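Local coordinates for uncharacterized protein (PDB 3EUR) that is of unknown function but has a thioredoxin-like fold with a CXXC motif, and so may act as a thiol-disulfide oxidoreductase, at residues A[9-14]-A[118-123]; A[21-26]-A[97-102]; A[33-38]-A[57-62]; A[39-44]-A[87-92]. All coordinates share one frame; numbering follows the deposited sequence.

How the contacts relate
All four contacts belong to one thioredoxin-like chain, and three of them reach its seven-stranded mixed sheet. Contact 1 closes the longest loop of sequence; contact 2 is nested inside it, and contacts 3 and 4, whose segments alternate, inside both. Contacts 1 and 3, centres about 14 Å apart, share the neighbouring strands 116-120 and 33-38. Contact 2 includes the edge strand 23-25, lies about 21 Å from contact 3 between centres, and joins contact 1 through the backbone of F14 and L26. Segment 39-44 of contact 4 follows strand 33-38 directly, and F37 of contact 3 meets F89. Contacts 1 and 2 thus hold the N-terminal part to the sheet, while contact 4 lies beside the CXXC motif.

Contact 1: residues A[9-14]-A[118-123]; sequences TKALNF and YLLDKN
Where the N-terminal lead into strand 15-18 runs past the hairpin between strands 116-120 and 126-131, A11 packs on L120 and K10 lies along N123. The methyl group of A11 sits near the fork of the leucine: A11 CB is 3.9 Å from L120 CD2 and 4.0 Å from L120 CD1. V126 touches both of these buried residues. K10 reaches the hairpin differently. With CG anti to the backbone N (chi1 -165°) and the rest of the chain extended, its methylenes run past the carbonyl oxygen of N123, K10 CG at 3.9 Å and K10 CE at 3.5 Å from N123 O. The ammonium end goes on to a cation-pi contact with Y27. The turn that presents this carbonyl is an Asx turn: D121 OD1 accepts N123 N at 2.9 Å, from 54° above the carboxylate plane, and also takes T125 N. No hydrogen bond joins the two segments, although A11 pairs through its backbone with K124 close by. The contact thus combines a buried methyl contact with a solvent-exposed border, where the carbon next to a charged nitrogen lies by a carbonyl oxygen, probably with mild electrostatic attraction.

Contact 2: residues A[21-26]-A[97-102]; sequences GVKGTL and YDKELV
K23 stretches from strand 23-25 toward K99 and E100, and its tip does the touching. From CB the chain starts with CG beside the backbone N and anti to the carbonyl carbon (chi1 -46°), then bends at CG-CB (chi2 -81°) before CD and CE run out straight. The carbons serve as a spacer, and the ammonium group makes the contact. K23 NZ lies 3.6 Å from K99 CD, against the flank of an extended lysine that it crosses at a slant. Its hydrogen-bond partner is T17 OG1 on strand 15-18. E100 comes from the opposite direction, and K23 NZ stands 4.2 Å from E100 OE2, beyond salt-bridge range. The carboxylate probably offsets some of the like-charge cost of the second ammonium, K23 NZ to K99 NZ being 4.6 Å. K99 and E100 occupy the middle of a type I turn from D98 to L101, closed by L101 N to D98 O at 3.0 Å. D98 steadies the exit from the turn: D98 OD1 accepts V102 N at 3.1 Å (154° at the hydrogen), on its syn side, while OD2 takes I103 N at the start of helix 102-105. A surface crossing of this kind links the turn to the hairpin of strands 15-18 and 23-25, probably an N-terminal addition to the thioredoxin core, as in TlpA-like relatives.

Contact 3: residues A[33-38]-A[57-62]; sequences YTLLFI and PVINGF
The rings of Y33 and F62 meet as an offset edge-to-face pair, the edge of F62 directed at the face of Y33. Their centroids are 5.8 Å apart and the planes stand at 84°. Contact is made at one corner of each ring, Y33 CE2 to F62 CE2 at 4.1 Å; relative to the F62 ring, the tyrosine carbon lies at the edge, near its plane, whereas the phenylalanine carbon approaches Y33 obliquely. With CG beside the backbone N (chi1 -62°), the tyrosine projects from the start of its strand toward the helix. L140 of helix 133-141 touches both aromatic residues, and L68 also packs on F62. The two segments are parts of a beta-alpha-beta crossover: strand 33-38 leads through helices 44-55 and 57-64 to the parallel neighbouring strand 68-74, and the second helix is laid here against the sheet face of the thioredoxin-like fold. Two residues further along the strand, L35 reaches the previous turn of that helix, with L35 CD2 4.3 Å from I59 CD1. This looser methyl contact is flanked by L53 and L68 beside L35 and by L133 beside I59.

Contact 4: residues A[39-44]-A[87-92]; sequences NNPGCH and NDFAKE
Next to P41, whose ring packs on F89, N40 OD1 accepts the backbone N of G42 at 3.0 Å. The bond is somewhat bent (143° at the hydrogen), and the donor lies in the carbonyl plane of the amide; the bond spans two residues and closes an Asx turn. The other end of the same amide is held too, N40 ND2 donating to D76 OD2, so the side chain is gripped at both polar atoms. P41, lodged in this turn, offers its ring to F89 at about a right angle: P41 CG stands 3.9 Å from F89 CZ and 4.1 Å from F89 CE2, at the edge of the phenyl group. W82 and H85 of helix 79-85 also border the proline. The turn leads into the CXXC motif of the thioredoxin-like fold, formed by C43 and C46, at the start of helix 44-55. C43 occupies the N-cap of that helix, and its sulfur caps a backbone N a little further on. In thioredoxins this pair carries out the redox chemistry, which is not established here. The CZ end of F89 meets both P41 and N39 at the ring edge. The asparagine comes from the opposite direction, its amide plane turned 55° from the ring, and N39 CG lies 3.7 Å from F89 CZ. Its chi1 of 64° sets CG between the backbone N and the carbonyl carbon, bringing the amide to the ring edge. I50 and S72 also touch F89, and the backbone oxygen of D88 accepts from K54 NZ, tying the 87-92 loop to helix 44-55.

Contact 1: residues A[9-14]-A[118-123]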
# COMPACT_ATOMS: atom_id res chain seq x y z
N THR A 9 -3.00 0.78 -16.65
CA THR A 9 -1.57 0.72 -16.95
C THR A 9 -0.82 0.12 -15.76
O THR A 9 -1.38 -0.03 -14.68
CB THR A 9 -1.00 2.11 -17.30
OG1 THR A 9 -0.90 2.92 -16.12
CG2 THR A 9 -1.86 2.79 -18.39
N LYS A 10 0.41 -0.31 -15.98
CA LYS A 10 1.17 -0.97 -14.93
C LYS A 10 1.71 0.07 -13.95
O LYS A 10 2.36 1.03 -14.35
CB LYS A 10 2.33 -1.77 -15.56
CG LYS A 10 2.99 -2.77 -14.65
CD LYS A 10 4.10 -3.57 -15.34
CE LYS A 10 4.58 -4.72 -14.46
NZ LYS A 10 5.50 -5.65 -15.22
N ALA A 11 1.44 -0.14 -12.67
CA ALA A 11 1.97 0.73 -11.63
C ALA A 11 3.48 0.75 -11.70
O ALA A 11 4.10 -0.25 -12.07
CB ALA A 11 1.50 0.22 -10.26
N LEU A 12 4.07 1.85 -11.27
CA LEU A 12 5.51 1.98 -11.25
C LEU A 12 6.16 1.12 -10.19
O LEU A 12 5.69 1.05 -9.05
CB LEU A 12 5.93 3.43 -11.05
CG LEU A 12 5.92 4.28 -12.28
CD1 LEU A 12 7.16 3.97 -13.14
CD2 LEU A 12 4.64 4.40 -12.98
N ASN A 13 7.25 0.42 -10.53
CA ASN A 13 7.94 -0.40 -9.57
C ASN A 13 8.72 0.42 -8.59
O ASN A 13 9.06 1.60 -8.82
CB ASN A 13 8.89 -1.32 -10.31
CG ASN A 13 9.35 -2.52 -9.54
OD1 ASN A 13 8.69 -2.95 -8.60
ND2 ASN A 13 10.45 -3.16 -10.03
N PHE A 14 9.05 -0.21 -7.44
CA PHE A 14 9.92 0.35 -6.43
C PHE A 14 10.41 -0.76 -5.54
O PHE A 14 9.77 -1.79 -5.45
CB PHE A 14 9.20 1.47 -5.64
CG PHE A 14 7.99 0.98 -4.92
CD1 PHE A 14 8.07 0.38 -3.67
CD2 PHE A 14 6.74 1.06 -5.52
CE1 PHE A 14 6.95 -0.12 -3.04
CE2 PHE A 14 5.63 0.56 -4.86
CZ PHE A 14 5.75 -0.01 -3.66
N TYR A 118 -4.00 2.24 -3.89
CA TYR A 118 -4.12 1.73 -5.26
C TYR A 118 -4.49 0.26 -5.19
O TYR A 118 -3.90 -0.47 -4.41
CB TYR A 118 -2.81 1.85 -6.06
CG TYR A 118 -2.38 3.23 -6.41
CD1 TYR A 118 -2.47 3.64 -7.73
CD2 TYR A 118 -1.96 4.11 -5.46
CE1 TYR A 118 -2.09 4.89 -8.13
CE2 TYR A 118 -1.58 5.45 -5.84
CZ TYR A 118 -1.70 5.80 -7.19
OH TYR A 118 -1.34 7.09 -7.59
N LEU A 119 -5.45 -0.17 -6.01
CA LEU A 119 -5.76 -1.58 -6.14
C LEU A 119 -5.19 -2.05 -7.46
O LEU A 119 -5.46 -1.46 -8.51
CB LEU A 119 -7.26 -1.84 -6.08
CG LEU A 119 -7.67 -3.32 -6.10
CD1 LEU A 119 -7.28 -4.04 -4.87
CD2 LEU A 119 -9.18 -3.45 -6.39
N LEU A 120 -4.34 -3.09 -7.39
CA LEU A 120 -3.60 -3.60 -8.53
C LEU A 120 -3.95 -5.08 -8.77
O LEU A 120 -4.19 -5.82 -7.79
CB LEU A 120 -2.09 -3.51 -8.26
CG LEU A 120 -1.57 -2.18 -7.76
CD1 LEU A 120 -0.06 -2.26 -7.48
CD2 LEU A 120 -1.87 -1.03 -8.69
N ASP A 121 -3.99 -5.50 -10.02
CA ASP A 121 -4.22 -6.89 -10.34
C ASP A 121 -2.91 -7.69 -10.23
O ASP A 121 -1.89 -7.19 -9.76
CB ASP A 121 -4.94 -7.06 -11.70
CG ASP A 121 -4.04 -6.92 -12.91
OD1 ASP A 121 -2.80 -6.69 -12.78
OD2 ASP A 121 -4.60 -7.08 -14.01
N LYS A 122 -2.96 -8.95 -10.65
CA LYS A 122 -1.84 -9.86 -10.45
C LYS A 122 -0.58 -9.39 -11.17
O LYS A 122 0.53 -9.72 -10.74
CB LYS A 122 -2.17 -11.29 -10.85
CG LYS A 122 -2.42 -11.53 -12.29
CD LYS A 122 -2.76 -12.96 -12.61
CE LYS A 122 -2.87 -13.18 -14.09
NZ LYS A 122 -3.15 -14.60 -14.41
N ASN A 123 -0.77 -8.68 -12.27
CA ASN A 123 0.33 -8.14 -13.08
C ASN A 123 0.71 -6.73 -12.69
O ASN A 123 1.52 -6.11 -13.35
CB ASN A 123 -0.04 -8.17 -14.55
CG ASN A 123 -0.42 -9.55 -15.04
OD1 ASN A 123 -1.48 -9.72 -15.73
ND2 ASN A 123 0.38 -10.51 -14.77

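Contact 2: residues A[21-26]-A[97-102]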
# COMPACT_ATOMS: atom_id res chain seq x y z
N GLY A 21 14.95 -5.84 7.44
CA GLY A 21 16.02 -5.50 6.50
C GLY A 21 15.90 -6.21 5.18
O GLY A 21 16.63 -5.93 4.24
N VAL A 22 14.95 -7.13 5.08
CA VAL A 22 14.69 -7.80 3.82
C VAL A 22 14.23 -6.76 2.76
O VAL A 22 13.45 -5.85 3.06
CB VAL A 22 13.63 -8.87 4.06
CG1 VAL A 22 13.02 -9.36 2.75
CG2 VAL A 22 14.24 -10.02 4.90
N LYS A 23 14.73 -6.91 1.53
CA LYS A 23 14.35 -6.07 0.36
C LYS A 23 13.44 -6.83 -0.58
O LYS A 23 13.67 -8.02 -0.85
CB LYS A 23 15.55 -5.71 -0.52
CG LYS A 23 16.78 -5.25 0.14
CD LYS A 23 16.59 -3.80 0.47
CE LYS A 23 17.72 -3.22 1.24
NZ LYS A 23 17.41 -1.83 1.62
N GLY A 24 12.47 -6.13 -1.14
CA GLY A 24 11.65 -6.66 -2.21
C GLY A 24 11.15 -5.56 -3.06
O GLY A 24 11.38 -4.40 -2.75
N THR A 25 10.56 -5.92 -4.19
CA THR A 25 10.01 -4.94 -5.07
C THR A 25 8.52 -5.14 -5.27
O THR A 25 7.98 -6.23 -5.12
CB THR A 25 10.71 -4.92 -6.45
OG1 THR A 25 10.28 -6.07 -7.16
CG2 THR A 25 12.26 -4.88 -6.31
N LEU A 26 7.85 -4.09 -5.74
CA LEU A 26 6.42 -4.25 -6.11
C LEU A 26 6.23 -5.37 -7.12
O LEU A 26 5.36 -6.21 -7.00
CB LEU A 26 5.85 -2.93 -6.61
CG LEU A 26 4.38 -2.98 -7.05
CD1 LEU A 26 3.43 -3.29 -5.89
CD2 LEU A 26 3.99 -1.71 -7.79
N TYR A 97 9.41 0.38 3.97
CA TYR A 97 9.80 1.77 3.71
C TYR A 97 10.69 1.85 2.48
O TYR A 97 11.30 0.89 2.04
CB TYR A 97 10.47 2.40 4.95
CG TYR A 97 11.76 1.74 5.37
CD1 TYR A 97 12.99 2.25 4.95
CD2 TYR A 97 11.77 0.65 6.22
CE1 TYR A 97 14.21 1.67 5.38
CE2 TYR A 97 12.97 0.10 6.67
CZ TYR A 97 14.16 0.61 6.24
OH TYR A 97 15.34 0.03 6.71
N ASP A 98 10.75 3.06 1.94
CA ASP A 98 11.50 3.35 0.75
C ASP A 98 12.86 3.90 1.16
O ASP A 98 13.05 5.11 1.34
CB ASP A 98 10.72 4.39 -0.06
CG ASP A 98 11.34 4.72 -1.41
OD1 ASP A 98 12.50 4.34 -1.68
OD2 ASP A 98 10.65 5.46 -2.16
N LYS A 99 13.81 2.99 1.34
CA LYS A 99 15.08 3.36 1.96
C LYS A 99 15.77 4.47 1.23
O LYS A 99 16.27 5.40 1.86
CB LYS A 99 16.01 2.14 2.05
CG LYS A 99 17.34 2.49 2.79
CD LYS A 99 18.16 1.30 3.17
CE LYS A 99 19.55 1.79 3.70
NZ LYS A 99 20.64 0.78 3.50
N GLU A 100 15.84 4.35 -0.08
CA GLU A 100 16.56 5.29 -0.92
C GLU A 100 15.75 6.55 -1.31
O GLU A 100 16.24 7.39 -2.05
CB GLU A 100 16.94 4.55 -2.19
CG GLU A 100 17.39 3.04 -1.98
CD GLU A 100 16.23 1.99 -1.75
OE1 GLU A 100 15.05 2.38 -1.77
OE2 GLU A 100 16.50 0.77 -1.53
N LEU A 101 14.49 6.61 -0.88
CA LEU A 101 13.57 7.71 -1.23
C LEU A 101 13.36 7.85 -2.74
O LEU A 101 13.27 8.95 -3.30
CB LEU A 101 14.07 9.03 -0.64
CG LEU A 101 14.34 8.96 0.86
CD1 LEU A 101 15.01 10.28 1.30
CD2 LEU A 101 13.07 8.68 1.68
N VAL A 102 13.26 6.73 -3.42
CA VAL A 102 13.08 6.69 -4.85
C VAL A 102 11.73 7.22 -5.31
O VAL A 102 11.62 7.95 -6.28
CB VAL A 102 13.44 5.31 -5.39
CG1 VAL A 102 13.28 5.28 -6.86
CG2 VAL A 102 14.88 4.89 -4.99

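Contact 3: residues A[33-38]-A[57-62]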
# COMPACT_ATOMS: atom_id res chain seq x y z
N TYR A 33 -4.58 -9.82 -6.02
CA TYR A 33 -4.82 -8.38 -5.88
C TYR A 33 -3.81 -7.84 -4.90
O TYR A 33 -3.70 -8.36 -3.77
CB TYR A 33 -6.23 -8.08 -5.30
CG TYR A 33 -7.34 -8.55 -6.16
CD1 TYR A 33 -7.91 -7.73 -7.11
CD2 TYR A 33 -7.87 -9.82 -6.02
CE1 TYR A 33 -8.97 -8.16 -7.88
CE2 TYR A 33 -8.91 -10.26 -6.78
CZ TYR A 33 -9.48 -9.44 -7.72
OH TYR A 33 -10.53 -9.86 -8.49
N THR A 34 -3.12 -6.75 -5.26
CA THR A 34 -2.31 -6.03 -4.32
C THR A 34 -3.02 -4.73 -3.95
O THR A 34 -3.41 -3.96 -4.84
CB THR A 34 -0.90 -5.70 -4.88
OG1 THR A 34 -0.18 -6.89 -5.12
CG2 THR A 34 -0.12 -4.82 -3.96
N LEU A 35 -3.20 -4.48 -2.66
CA LEU A 35 -3.68 -3.21 -2.18
C LEU A 35 -2.48 -2.42 -1.68
O LEU A 35 -1.92 -2.74 -0.64
CB LEU A 35 -4.73 -3.39 -1.09
CG LEU A 35 -5.43 -2.11 -0.62
CD1 LEU A 35 -6.11 -1.37 -1.78
CD2 LEU A 35 -6.49 -2.50 0.45
N LEU A 36 -2.02 -1.49 -2.52
CA LEU A 36 -0.89 -0.67 -2.21
C LEU A 36 -1.36 0.53 -1.37
O LEU A 36 -2.22 1.27 -1.79
CB LEU A 36 -0.23 -0.18 -3.52
CG LEU A 36 0.95 0.77 -3.38
CD1 LEU A 36 2.11 0.08 -2.69
CD2 LEU A 36 1.39 1.27 -4.74
N PHE A 37 -0.80 0.63 -0.18
CA PHE A 37 -1.20 1.58 0.83
C PHE A 37 -0.03 2.50 1.14
O PHE A 37 0.86 2.14 1.89
CB PHE A 37 -1.72 0.79 2.04
CG PHE A 37 -2.00 1.59 3.29
CD1 PHE A 37 -2.34 2.94 3.30
CD2 PHE A 37 -2.01 0.93 4.52
CE1 PHE A 37 -2.59 3.60 4.48
CE2 PHE A 37 -2.26 1.59 5.69
CZ PHE A 37 -2.57 2.92 5.68
N ILE A 38 -0.02 3.69 0.54
CA ILE A 38 1.06 4.68 0.74
C ILE A 38 0.71 5.48 1.96
O ILE A 38 -0.35 6.07 2.01
CB ILE A 38 1.26 5.56 -0.49
CG1 ILE A 38 1.34 4.74 -1.77
CG2 ILE A 38 2.48 6.44 -0.27
CD1 ILE A 38 1.41 5.56 -3.07
N PRO A 57 -15.30 -5.67 6.40
CA PRO A 57 -15.73 -7.03 6.08
C PRO A 57 -15.23 -7.47 4.71
O PRO A 57 -14.71 -8.58 4.56
CB PRO A 57 -17.26 -6.93 6.12
CG PRO A 57 -17.49 -5.89 7.17
CD PRO A 57 -16.41 -4.87 6.94
N VAL A 58 -15.42 -6.64 3.70
CA VAL A 58 -15.05 -7.04 2.36
C VAL A 58 -13.57 -7.31 2.21
O VAL A 58 -13.14 -8.33 1.67
CB VAL A 58 -15.56 -6.06 1.29
CG1 VAL A 58 -14.92 -6.31 -0.06
CG2 VAL A 58 -17.07 -6.07 1.24
N ILE A 59 -12.75 -6.40 2.70
CA ILE A 59 -11.32 -6.60 2.55
C ILE A 59 -10.88 -7.82 3.32
O ILE A 59 -10.05 -8.60 2.83
CB ILE A 59 -10.54 -5.32 2.90
CG1 ILE A 59 -10.84 -4.25 1.78
CG2 ILE A 59 -9.04 -5.62 3.07
CD1 ILE A 59 -10.53 -2.76 1.96
N ASN A 60 -11.38 -7.99 4.55
CA ASN A 60 -11.06 -9.17 5.39
C ASN A 60 -11.45 -10.50 4.69
O ASN A 60 -10.76 -11.49 4.82
CB ASN A 60 -11.70 -9.07 6.80
CG ASN A 60 -10.86 -8.23 7.75
OD1 ASN A 60 -10.82 -6.94 7.69
ND2 ASN A 60 -10.01 -8.93 8.45
N GLY A 61 -12.54 -10.52 3.96
CA GLY A 61 -12.91 -11.73 3.24
C GLY A 61 -11.85 -12.04 2.19
O GLY A 61 -11.45 -13.21 2.00
N PHE A 62 -11.41 -11.03 1.46
CA PHE A 62 -10.40 -11.23 0.42
C PHE A 62 -9.01 -11.58 0.99
O PHE A 62 -8.30 -12.39 0.38
CB PHE A 62 -10.31 -9.99 -0.46
CG PHE A 62 -11.31 -10.00 -1.61
CD1 PHE A 62 -12.66 -9.73 -1.39
CD2 PHE A 62 -10.92 -10.30 -2.89
CE1 PHE A 62 -13.55 -9.75 -2.42
CE2 PHE A 62 -11.80 -10.30 -3.92
CZ PHE A 62 -13.16 -10.05 -3.68

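Contact 4: residues A[39-44]-A[87-92]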
# COMPACT_ATOMS: atom_id res chain seq x y z
N ASN A 39 1.58 5.50 2.96
CA ASN A 39 1.18 6.02 4.29
C ASN A 39 2.34 6.80 4.87
O ASN A 39 3.50 6.58 4.51
CB ASN A 39 0.83 4.84 5.19
CG ASN A 39 1.98 3.95 5.44
OD1 ASN A 39 2.21 2.94 4.74
ND2 ASN A 39 2.76 4.31 6.37
N ASN A 40 2.02 7.71 5.77
CA ASN A 40 3.05 8.30 6.62
C ASN A 40 2.33 8.25 7.89
O ASN A 40 1.37 8.99 8.09
CB ASN A 40 3.44 9.75 6.23
CG ASN A 40 4.50 10.29 7.13
OD1 ASN A 40 4.49 10.00 8.33
ND2 ASN A 40 5.45 11.05 6.58
N PRO A 41 2.71 7.31 8.73
CA PRO A 41 1.87 7.06 9.88
C PRO A 41 2.04 8.11 10.97
O PRO A 41 1.38 8.02 12.01
CB PRO A 41 2.32 5.69 10.38
CG PRO A 41 3.38 5.19 9.46
CD PRO A 41 3.81 6.32 8.60
N GLY A 42 2.89 9.12 10.77
CA GLY A 42 2.73 10.34 11.54
C GLY A 42 1.48 11.21 11.27
O GLY A 42 1.63 12.45 11.25
N CYS A 43 0.27 10.61 11.08
CA CYS A 43 -1.00 11.38 10.89
C CYS A 43 -2.34 10.64 11.16
O CYS A 43 -2.43 9.39 11.12
CB CYS A 43 -1.05 12.06 9.51
SG CYS A 43 -2.08 11.26 8.19
N HIS A 44 -3.36 11.45 11.44
CA HIS A 44 -4.69 11.00 11.90
C HIS A 44 -5.51 10.24 10.85
O HIS A 44 -6.21 9.25 11.19
CB HIS A 44 -5.53 12.21 12.41
CG HIS A 44 -5.01 12.80 13.69
ND1 HIS A 44 -4.90 12.07 14.85
CD2 HIS A 44 -4.58 14.05 13.98
CE1 HIS A 44 -4.42 12.84 15.81
NE2 HIS A 44 -4.21 14.05 15.30
N ASN A 87 4.11 -1.36 14.44
CA ASN A 87 3.16 -2.31 14.96
C ASN A 87 1.71 -1.86 14.91
O ASN A 87 0.84 -2.67 15.21
CB ASN A 87 3.54 -2.78 16.37
CG ASN A 87 4.83 -3.53 16.36
OD1 ASN A 87 5.83 -3.01 16.80
ND2 ASN A 87 4.82 -4.76 15.84
N ASP A 88 1.45 -0.66 14.42
CA ASP A 88 0.09 -0.20 14.18
C ASP A 88 -0.55 -0.97 13.03
O ASP A 88 -1.78 -1.11 12.96
CB ASP A 88 0.06 1.29 13.80
CG ASP A 88 0.51 2.20 14.90
OD1 ASP A 88 0.74 1.70 16.02
OD2 ASP A 88 0.62 3.41 14.63
N PHE A 89 0.27 -1.42 12.10
CA PHE A 89 -0.18 -2.15 10.93
C PHE A 89 -0.52 -3.58 11.32
O PHE A 89 0.05 -4.12 12.26
CB PHE A 89 0.94 -2.17 9.87
CG PHE A 89 1.28 -0.81 9.32
CD1 PHE A 89 0.49 -0.21 8.36
CD2 PHE A 89 2.31 -0.09 9.84
CE1 PHE A 89 0.78 1.08 7.87
CE2 PHE A 89 2.58 1.20 9.38
CZ PHE A 89 1.79 1.77 8.38
N ALA A 90 -1.46 -4.19 10.64
CA ALA A 90 -1.68 -5.60 10.85
C ALA A 90 -0.43 -6.40 10.52
O ALA A 90 0.22 -6.15 9.51
CB ALA A 90 -2.88 -6.09 10.02
N LYS A 91 -0.12 -7.42 11.34
CA LYS A 91 1.08 -8.23 11.11
C LYS A 91 1.07 -8.96 9.77
O LYS A 91 2.11 -9.19 9.15
CB LYS A 91 1.30 -9.25 12.27
CG LYS A 91 0.27 -10.37 12.30
CD LYS A 91 0.48 -11.37 13.47
CE LYS A 91 -0.83 -11.66 14.20
NZ LYS A 91 -0.59 -12.17 15.55
N GLU A 92 -0.13 -9.30 9.32
CA GLU A 92 -0.31 -10.01 8.06
C GLU A 92 0.09 -9.16 6.86
O GLU A 92 0.49 -9.70 5.82
CB GLU A 92 -1.76 -10.47 7.91
CG GLU A 92 -2.19 -11.51 8.94
CD GLU A 92 -2.30 -10.93 10.34
OE1 GLU A 92 -2.47 -9.70 10.46
OE2 GLU A 92 -2.21 -11.71 11.31